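Local coordinates for iron-regulated ABC transporter siderophore-binding protein SirA (Staphylococcus aureus subsp. aureus, PDB 3MWF) that binds the ferric siderophore staphyloferrin B and probably delivers it to an ABC transporter for iron uptake, at residues Tyr140-Gln148 with Glu183-Lys191. Sequence-based numbering, arbitrary orientation.
Sequences YDDKVAAFQ and EILNDLGFK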
ATOM      1  N   TYR A 140      -4.073  10.741  10.516  1.00 20.25           N
ATOM      2  CA  TYR A 140      -4.729  10.096   9.397  1.00 19.80           C
ATOM      3  C   TYR A 140      -6.254  10.069   9.586  1.00 19.58           C
ATOM      4  O   TYR A 140      -7.006  10.406   8.670  1.00 19.62           O
ATOM      5  CB  TYR A 140      -4.168   8.677   9.156  1.00 19.15           C
ATOM      6  CG  TYR A 140      -4.963   7.878   8.131  1.00 17.85           C
ATOM      7  CD1 TYR A 140      -4.756   8.046   6.760  1.00 17.19           C
ATOM      8  CD2 TYR A 140      -5.898   6.934   8.547  1.00 18.73           C
ATOM      9  CE1 TYR A 140      -5.512   7.322   5.826  1.00 17.74           C
ATOM     10  CE2 TYR A 140      -6.633   6.211   7.633  1.00 17.21           C
ATOM     11  CZ  TYR A 140      -6.426   6.390   6.291  1.00 17.57           C
ATOM     12  OH  TYR A 140      -7.164   5.645   5.411  1.00 17.77           O
ATOM     13  N   ASP A 141      -6.689   9.673  10.772  1.00 20.48           N
ATOM     14  CA  ASP A 141      -8.118   9.599  11.094  1.00 21.48           C
ATOM     15  C   ASP A 141      -8.799  10.952  10.925  1.00 21.28           C
ATOM     16  O   ASP A 141      -9.905  11.036  10.366  1.00 20.58           O
ATOM     17  CB  ASP A 141      -8.316   9.093  12.516  1.00 21.42           C
ATOM     18  CG  ASP A 141      -8.076   7.608  12.655  1.00 25.89           C
ATOM     19  OD1 ASP A 141      -7.979   6.873  11.626  1.00 26.90           O
ATOM     20  OD2 ASP A 141      -7.996   7.160  13.819  1.00 28.05           O
ATOM     21  N   ASP A 142      -8.118  12.015  11.369  1.00 21.05           N
ATOM     22  CA  ASP A 142      -8.614  13.373  11.165  1.00 21.68           C
ATOM     23  C   ASP A 142      -8.794  13.717   9.699  1.00 20.78           C
ATOM     24  O   ASP A 142      -9.806  14.285   9.311  1.00 20.65           O
ATOM     25  CB  ASP A 142      -7.716  14.404  11.858  1.00 21.82           C
ATOM     26  CG  ASP A 142      -7.844  14.362  13.367  1.00 26.47           C
ATOM     27  OD1 ASP A 142      -8.826  13.792  13.898  1.00 30.13           O
ATOM     28  OD2 ASP A 142      -6.944  14.900  14.040  1.00 30.31           O
ATOM     29  N   LYS A 143      -7.809  13.338   8.879  1.00 20.05           N
ATOM     30  CA  LYS A 143      -7.846  13.623   7.466  1.00 19.35           C
ATOM     31  C   LYS A 143      -8.975  12.848   6.792  1.00 19.09           C
ATOM     32  O   LYS A 143      -9.653  13.374   5.898  1.00 19.31           O
ATOM     33  CB  LYS A 143      -6.497  13.310   6.813  1.00 19.04           C
ATOM     34  CG  LYS A 143      -6.337  14.000   5.505  1.00 22.25           C
ATOM     35  CD  LYS A 143      -4.885  13.997   5.013  1.00 26.70           C
ATOM     36  CE  LYS A 143      -4.797  14.518   3.593  1.00 27.58           C
ATOM     37  NZ  LYS A 143      -4.875  15.998   3.551  1.00 33.68           N
ATOM     38  N   VAL A 144      -9.160  11.602   7.229  1.00 19.15           N
ATOM     39  CA  VAL A 144     -10.254  10.756   6.745  1.00 18.74           C
ATOM     40  C   VAL A 144     -11.610  11.387   7.100  1.00 19.65           C
ATOM     41  O   VAL A 144     -12.452  11.565   6.217  1.00 19.04           O
ATOM     42  CB  VAL A 144     -10.157   9.320   7.312  1.00 19.11           C
ATOM     43  CG1 VAL A 144     -11.444   8.534   7.046  1.00 18.97           C
ATOM     44  CG2 VAL A 144      -8.990   8.607   6.647  1.00 19.53           C
ATOM     45  N   ALA A 145     -11.783  11.755   8.364  1.00 20.64           N
ATOM     46  CA  ALA A 145     -13.041  12.404   8.814  1.00 21.51           C
ATOM     47  C   ALA A 145     -13.359  13.662   8.003  1.00 21.45           C
ATOM     48  O   ALA A 145     -14.505  13.854   7.564  1.00 21.43           O
ATOM     49  CB  ALA A 145     -12.997  12.710  10.332  1.00 22.70           C
ATOM     50  N   ALA A 146     -12.356  14.514   7.794  1.00 21.02           N
ATOM     51  CA  ALA A 146     -12.520  15.715   6.970  1.00 20.48           C
ATOM     52  C   ALA A 146     -12.868  15.389   5.529  1.00 19.96           C
ATOM     53  O   ALA A 146     -13.681  16.069   4.914  1.00 20.09           O
ATOM     54  CB  ALA A 146     -11.244  16.583   7.012  1.00 21.28           C
ATOM     55  N   PHE A 147     -12.248  14.341   4.973  1.00 18.04           N
ATOM     56  CA  PHE A 147     -12.577  13.970   3.616  1.00 17.67           C
ATOM     57  C   PHE A 147     -14.047  13.546   3.475  1.00 18.06           C
ATOM     58  O   PHE A 147     -14.721  13.917   2.502  1.00 18.22           O
ATOM     59  CB  PHE A 147     -11.680  12.838   3.088  1.00 16.64           C
ATOM     60  CG  PHE A 147     -12.018  12.454   1.662  1.00 15.89           C
ATOM     61  CD1 PHE A 147     -11.425  13.120   0.588  1.00 15.61           C
ATOM     62  CD2 PHE A 147     -12.986  11.466   1.396  1.00 16.50           C
ATOM     63  CE1 PHE A 147     -11.751  12.802  -0.720  1.00 18.01           C
ATOM     64  CE2 PHE A 147     -13.327  11.149   0.072  1.00 18.84           C
ATOM     65  CZ  PHE A 147     -12.715  11.808  -0.980  1.00 20.07           C
ATOM     66  N   GLN A 148     -14.511  12.745   4.420  1.00 19.21           N
ATOM     67  CA  GLN A 148     -15.910  12.277   4.418  1.00 20.32           C
ATOM     68  C   GLN A 148     -16.879  13.470   4.460  1.00 21.29           C
ATOM     69  O   GLN A 148     -17.841  13.508   3.689  1.00 21.83           O
ATOM     70  CB  GLN A 148     -16.156  11.340   5.587  1.00 20.75           C
ATOM     71  CG  GLN A 148     -15.451   9.986   5.365  1.00 22.48           C
ATOM     72  CD  GLN A 148     -15.936   8.910   6.278  1.00 27.28           C
ATOM     73  OE1 GLN A 148     -15.170   8.031   6.687  1.00 28.57           O
ATOM     74  NE2 GLN A 148     -17.220   8.951   6.606  1.00 29.66           N
ATOM     75  N   GLU A 183      -8.355  -0.414   0.666  1.00 11.05           N
ATOM     76  CA  GLU A 183      -8.655  -0.196   2.080  1.00 12.71           C
ATOM     77  C   GLU A 183      -8.777   1.281   2.461  1.00 12.35           C
ATOM     78  O   GLU A 183      -9.637   1.628   3.274  1.00 12.13           O
ATOM     79  CB  GLU A 183      -7.651  -0.887   2.999  1.00 12.91           C
ATOM     80  CG  GLU A 183      -7.721  -2.432   2.888  1.00 11.36           C
ATOM     81  CD  GLU A 183      -7.103  -3.134   4.087  1.00 15.25           C
ATOM     82  OE1 GLU A 183      -6.627  -2.499   5.040  1.00 15.56           O
ATOM     83  OE2 GLU A 183      -7.120  -4.368   4.107  1.00 18.52           O
ATOM     84  N   ILE A 184      -7.916   2.137   1.896  1.00 12.27           N
ATOM     85  CA  ILE A 184      -8.012   3.574   2.149  1.00 12.07           C
ATOM     86  C   ILE A 184      -9.327   4.139   1.614  1.00 11.94           C
ATOM     87  O   ILE A 184     -10.015   4.872   2.329  1.00 13.06           O
ATOM     88  CB  ILE A 184      -6.795   4.314   1.588  1.00 12.08           C
ATOM     89  CG1 ILE A 184      -5.576   3.943   2.448  1.00 13.31           C
ATOM     90  CG2 ILE A 184      -7.011   5.856   1.657  1.00 12.97           C
ATOM     91  CD1 ILE A 184      -4.232   4.271   1.758  1.00 13.56           C
ATOM     92  N   LEU A 185      -9.700   3.767   0.392  1.00 11.95           N
ATOM     93  CA  LEU A 185     -10.991   4.226  -0.129  1.00 12.29           C
ATOM     94  C   LEU A 185     -12.125   3.768   0.787  1.00 12.86           C
ATOM     95  O   LEU A 185     -13.098   4.517   0.981  1.00 12.67           O
ATOM     96  CB  LEU A 185     -11.249   3.779  -1.571  1.00 11.62           C
ATOM     97  CG  LEU A 185     -10.284   4.298  -2.629  1.00 12.64           C
ATOM     98  CD1 LEU A 185     -10.765   3.866  -3.997  1.00 12.76           C
ATOM     99  CD2 LEU A 185     -10.099   5.823  -2.526  1.00 16.47           C
ATOM    100  N   ASN A 186     -12.044   2.533   1.280  1.00 12.45           N
ATOM    101  CA  ASN A 186     -13.046   2.044   2.232  1.00 13.59           C
ATOM    102  C   ASN A 186     -13.095   2.942   3.508  1.00 13.77           C
ATOM    103  O   ASN A 186     -14.179   3.313   3.991  1.00 14.33           O
ATOM    104  CB  ASN A 186     -12.777   0.574   2.620  1.00 13.11           C
ATOM    105  CG  ASN A 186     -13.987  -0.067   3.304  1.00 15.91           C
ATOM    106  OD1 ASN A 186     -14.038  -0.215   4.538  1.00 21.27           O
ATOM    107  ND2 ASN A 186     -14.964  -0.417   2.514  1.00 14.14           N
ATOM    108  N   ASP A 187     -11.932   3.321   4.028  1.00 13.99           N
ATOM    109  CA  ASP A 187     -11.876   4.241   5.167  1.00 15.08           C
ATOM    110  C   ASP A 187     -12.575   5.560   4.859  1.00 14.98           C
ATOM    111  O   ASP A 187     -13.255   6.143   5.723  1.00 15.98           O
ATOM    112  CB  ASP A 187     -10.412   4.556   5.528  1.00 14.24           C
ATOM    113  CG  ASP A 187      -9.712   3.432   6.275  1.00 17.32           C
ATOM    114  OD1 ASP A 187     -10.348   2.467   6.756  1.00 18.37           O
ATOM    115  OD2 ASP A 187      -8.486   3.535   6.419  1.00 19.65           O
ATOM    116  N   LEU A 188     -12.395   6.033   3.641  1.00 15.09           N
ATOM    117  CA  LEU A 188     -12.921   7.325   3.203  1.00 15.00           C
ATOM    118  C   LEU A 188     -14.431   7.313   2.949  1.00 14.80           C
ATOM    119  O   LEU A 188     -15.020   8.346   2.662  1.00 16.21           O
ATOM    120  CB  LEU A 188     -12.177   7.776   1.956  1.00 15.28           C
ATOM    121  CG  LEU A 188     -10.702   8.052   2.219  1.00 13.73           C
ATOM    122  CD1 LEU A 188     -10.027   8.279   0.901  1.00 16.49           C
ATOM    123  CD2 LEU A 188     -10.525   9.300   3.174  1.00 14.72           C
ATOM    124  N   GLY A 189     -15.030   6.130   3.037  1.00 14.35           N
ATOM    125  CA  GLY A 189     -16.478   5.965   2.856  1.00 13.88           C
ATOM    126  C   GLY A 189     -16.987   5.579   1.490  1.00 13.88           C
ATOM    127  O   GLY A 189     -18.206   5.493   1.284  1.00 14.42           O
ATOM    128  N   PHE A 190     -16.079   5.343   0.539  1.00 13.03           N
ATOM    129  CA  PHE A 190     -16.464   4.837  -0.762  1.00 12.46           C
ATOM    130  C   PHE A 190     -16.956   3.423  -0.577  1.00 11.74           C
ATOM    131  O   PHE A 190     -16.461   2.720   0.291  1.00 13.37           O
ATOM    132  CB  PHE A 190     -15.265   4.819  -1.719  1.00 13.02           C
ATOM    133  CG  PHE A 190     -14.848   6.206  -2.189  1.00 13.32           C
ATOM    134  CD1 PHE A 190     -15.503   6.816  -3.263  1.00 13.47           C
ATOM    135  CD2 PHE A 190     -13.796   6.871  -1.562  1.00 13.62           C
ATOM    136  CE1 PHE A 190     -15.118   8.077  -3.716  1.00 17.00           C
ATOM    137  CE2 PHE A 190     -13.403   8.178  -2.000  1.00 13.47           C
ATOM    138  CZ  PHE A 190     -14.059   8.765  -3.058  1.00 15.54           C
ATOM    139  N   LYS A 191     -17.904   3.020  -1.414  1.00 12.27           N
ATOM    140  CA  LYS A 191     -18.435   1.649  -1.382  1.00 12.14           C
ATOM    141  C   LYS A 191     -18.087   0.915  -2.668  1.00 12.87           C
ATOM    142  O   LYS A 191     -17.461   1.475  -3.577  1.00 12.71           O
ATOM    143  CB  LYS A 191     -19.958   1.668  -1.175  1.00 13.15           C
ATOM    144  CG  LYS A 191     -20.375   2.352   0.096  1.00 11.82           C
ATOM    145  CD  LYS A 191     -19.762   1.743   1.327  1.00 14.29           C
ATOM    146  CE  LYS A 191     -20.108   2.544   2.608  1.00 17.60           C
ATOM    147  NZ  LYS A 191     -19.430   1.993   3.807  1.00 19.02           N
TER
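L188 pushes its side chain in between V144 and F147 of the long helix 130-155, and this is the tight part of the contact. Its CD2 lies 3.7 Å from F147 CB and 3.9 Å from V144 CG2, while CD1 sits over one face of the F147 ring. F147 directs CG away from its own backbone N (chi1 -180°), which brings the far side of the ring up to F190: CE2 of F147 meets CE2 of F190 at 3.6 Å, the two rings rim to rim with planes 40° apart. L287 of helix 277-290 also packs on L188, and Y288 of that helix meets F147 edge-to-face. This is the architecture of a periplasmic-binding-protein-type receptor, in which a long helix spans the two lobes; here it packs against helix 179-187 and the turn that follows it, where G189, with positive phi, closes a Schellman motif. At the other end of the contact the polar pair takes over. Y140 OH donates to D187 OD2 over 2.7 Å, using that oxygen's anti lone pair, with ring and carboxylate planes 64° apart. The same OD2 forms a salt bridge with K117, so two partners grip this one oxygen. Within its own helix, V144 CG2 lies over one face of the Y140 ring, displaced toward the rim. On the solvent side sits partly exposed Q148, its CG 3.2 Å from L188 O, a buried carbonyl oxygen without a hydrogen-bond partner.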